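Local structure of enterocine A immunity protein (Enterococcus faecium, 2BL8) at residues 14-19 with 71-76. The protein confers immunity to the antimicrobial activity of the pediocin-like bacteriocin enterocin A. Residues are numbered along the deposited sequence; the frame is centred on the assembly and turned at random.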
loop_
_atom_site.group_PDB
_atom_site.type_symbol
_atom_site.label_atom_id
_atom_site.label_comp_id
_atom_site.label_asym_id
_atom_site.label_seq_id
_atom_site.Cartn_x
_atom_site.Cartn_y
_atom_site.Cartn_z
ATOM N N ASN A 14 -6.925 -8.965 3.672
ATOM C CA ASN A 14 -7.222 -10.336 4.068
ATOM C C ASN A 14 -6.008 -11.097 4.566
ATOM O O ASN A 14 -6.098 -11.846 5.537
ATOM C CB ASN A 14 -7.866 -11.093 2.902
ATOM C CG ASN A 14 -9.337 -10.766 2.743
ATOM O OD1 ASN A 14 -9.832 -9.787 3.302
ATOM N ND2 ASN A 14 -10.045 -11.583 1.973
ATOM N N ASP A 15 -4.865 -10.907 3.915
ATOM C CA ASP A 15 -3.659 -11.614 4.332
ATOM C C ASP A 15 -3.223 -11.189 5.732
ATOM O O ASP A 15 -2.822 -12.018 6.548
ATOM C CB ASP A 15 -2.515 -11.361 3.349
ATOM C CG ASP A 15 -1.382 -12.349 3.527
ATOM O OD1 ASP A 15 -1.575 -13.529 3.172
ATOM O OD2 ASP A 15 -0.311 -11.954 4.032
ATOM N N ILE A 16 -3.301 -9.892 6.002
ATOM C CA ILE A 16 -2.913 -9.356 7.301
ATOM C C ILE A 16 -3.945 -9.697 8.373
ATOM O O ILE A 16 -3.590 -10.068 9.497
ATOM C CB ILE A 16 -2.751 -7.812 7.238
ATOM C CG1 ILE A 16 -1.513 -7.452 6.411
ATOM C CG2 ILE A 16 -2.628 -7.236 8.650
ATOM C CD1 ILE A 16 -1.353 -5.958 6.160
ATOM N N SER A 17 -5.220 -9.581 8.015
ATOM C CA SER A 17 -6.310 -9.842 8.947
ATOM C C SER A 17 -6.310 -11.252 9.523
ATOM O O SER A 17 -6.682 -11.450 10.681
ATOM C CB SER A 17 -7.656 -9.574 8.269
ATOM O OG SER A 17 -7.887 -10.499 7.226
ATOM N N ILE A 18 -5.905 -12.229 8.719
ATOM C CA ILE A 18 -5.870 -13.621 9.164
ATOM C C ILE A 18 -4.953 -13.787 10.368
ATOM O O ILE A 18 -5.182 -14.646 11.222
ATOM C CB ILE A 18 -5.405 -14.556 8.028
ATOM C CG1 ILE A 18 -6.479 -14.605 6.937
ATOM C CG2 ILE A 18 -5.137 -15.957 8.571
ATOM C CD1 ILE A 18 -6.128 -15.481 5.754
ATOM N N SER A 19 -3.912 -12.963 10.428
ATOM C CA SER A 19 -2.968 -13.001 11.535
ATOM C C SER A 19 -3.456 -12.027 12.595
ATOM O O SER A 19 -2.819 -11.006 12.855
ATOM C CB SER A 19 -1.568 -12.598 11.059
ATOM O OG SER A 19 -1.068 -13.528 10.115
ATOM N N GLU A 71 7.345 -11.261 3.042
ATOM C CA GLU A 71 7.849 -11.060 1.687
ATOM C C GLU A 71 6.685 -10.893 0.706
ATOM O O GLU A 71 6.721 -10.038 -0.179
ATOM C CB GLU A 71 8.707 -12.257 1.271
ATOM C CG GLU A 71 9.398 -12.115 -0.072
ATOM C CD GLU A 71 10.895 -11.913 0.063
ATOM O OE1 GLU A 71 11.537 -12.720 0.768
ATOM O OE2 GLU A 71 11.430 -10.956 -0.539
ATOM N N TYR A 72 5.652 -11.710 0.877
ATOM C CA TYR A 72 4.479 -11.657 0.013
ATOM C C TYR A 72 3.718 -10.339 0.171
ATOM O O TYR A 72 3.291 -9.741 -0.818
ATOM C CB TYR A 72 3.562 -12.844 0.322
ATOM C CG TYR A 72 2.220 -12.799 -0.373
ATOM C CD1 TYR A 72 2.131 -12.681 -1.762
ATOM C CD2 TYR A 72 1.037 -12.871 0.360
ATOM C CE1 TYR A 72 0.892 -12.631 -2.400
ATOM C CE2 TYR A 72 -0.202 -12.824 -0.269
ATOM C CZ TYR A 72 -0.268 -12.704 -1.642
ATOM O OH TYR A 72 -1.497 -12.649 -2.254
ATOM N N GLN A 73 3.545 -9.891 1.412
ATOM C CA GLN A 73 2.852 -8.631 1.669
ATOM C C GLN A 73 3.630 -7.471 1.043
ATOM O O GLN A 73 3.033 -6.543 0.495
ATOM C CB GLN A 73 2.679 -8.419 3.177
ATOM C CG GLN A 73 1.684 -9.390 3.804
ATOM C CD GLN A 73 1.678 -9.345 5.320
ATOM O OE1 GLN A 73 2.555 -8.746 5.940
ATOM N NE2 GLN A 73 0.690 -9.995 5.926
ATOM N N GLU A 74 4.961 -7.532 1.115
ATOM C CA GLU A 74 5.822 -6.501 0.537
ATOM C C GLU A 74 5.625 -6.463 -0.967
ATOM O O GLU A 74 5.629 -5.391 -1.583
ATOM C CB GLU A 74 7.294 -6.788 0.846
ATOM C CG GLU A 74 7.690 -6.544 2.288
ATOM C CD GLU A 74 9.097 -7.032 2.605
ATOM O OE1 GLU A 74 9.807 -7.481 1.679
ATOM O OE2 GLU A 74 9.489 -6.963 3.788
ATOM N N GLU A 75 5.457 -7.643 -1.553
ATOM C CA GLU A 75 5.237 -7.773 -2.982
ATOM C C GLU A 75 3.887 -7.175 -3.375
ATOM O O GLU A 75 3.770 -6.525 -4.416
ATOM C CB GLU A 75 5.347 -9.248 -3.381
ATOM C CG GLU A 75 6.803 -9.718 -3.357
ATOM C CD GLU A 75 6.970 -11.203 -3.124
ATOM O OE1 GLU A 75 5.985 -11.960 -3.258
ATOM O OE2 GLU A 75 8.109 -11.615 -2.810
ATOM N N LEU A 76 2.871 -7.378 -2.543
ATOM C CA LEU A 76 1.564 -6.801 -2.826
ATOM C C LEU A 76 1.660 -5.275 -2.757
ATOM O O LEU A 76 1.100 -4.577 -3.598
ATOM C CB LEU A 76 0.519 -7.293 -1.826
ATOM C CG LEU A 76 0.125 -8.766 -1.960
ATOM C CD1 LEU A 76 -0.842 -9.134 -0.840
ATOM C CD2 LEU A 76 -0.500 -9.007 -3.329
HETATM O O HOH W 1 0.763 -10.861 8.864
#
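Q73 reaches across from helix 71-84 and gives an amide N-H to the carboxylate of D15, with NE2 2.9 Å from OD2. The bond is bent, 144° at the hydrogen, and meets OD2 on its anti side, slightly out of the carboxylate plane. Amide and carboxylate stand almost perpendicular, their planes 89° apart. The CB bond of D15 points toward helix 71-84, and with CG anti to the backbone N (chi1 -165°) the carboxylate is carried between Q73 and Y72. D15 OD1 sits at the edge of the Y72 ring, near the ring plane and 3.8 Å from CE2; L76 CD1 lies over one face of that ring, offset toward its rim. I16 CG1, a methylene, makes van der Waals contact with Q73 NE2 at 3.4 Å. A water accepts from Q73 NE2 at 3.1 Å and reaches S19 OG only weakly, while Q73 OE1 accepts from the backbone N of T70. These bonds would help fix the amide rotation. The contact joins the C-terminal part of helix 5-17 to the first turns of helix 71-84 within the four-helix bundle; Q73 and L76 pack on L12, and I16 continues inward to I27 and L28 of helix 25-38.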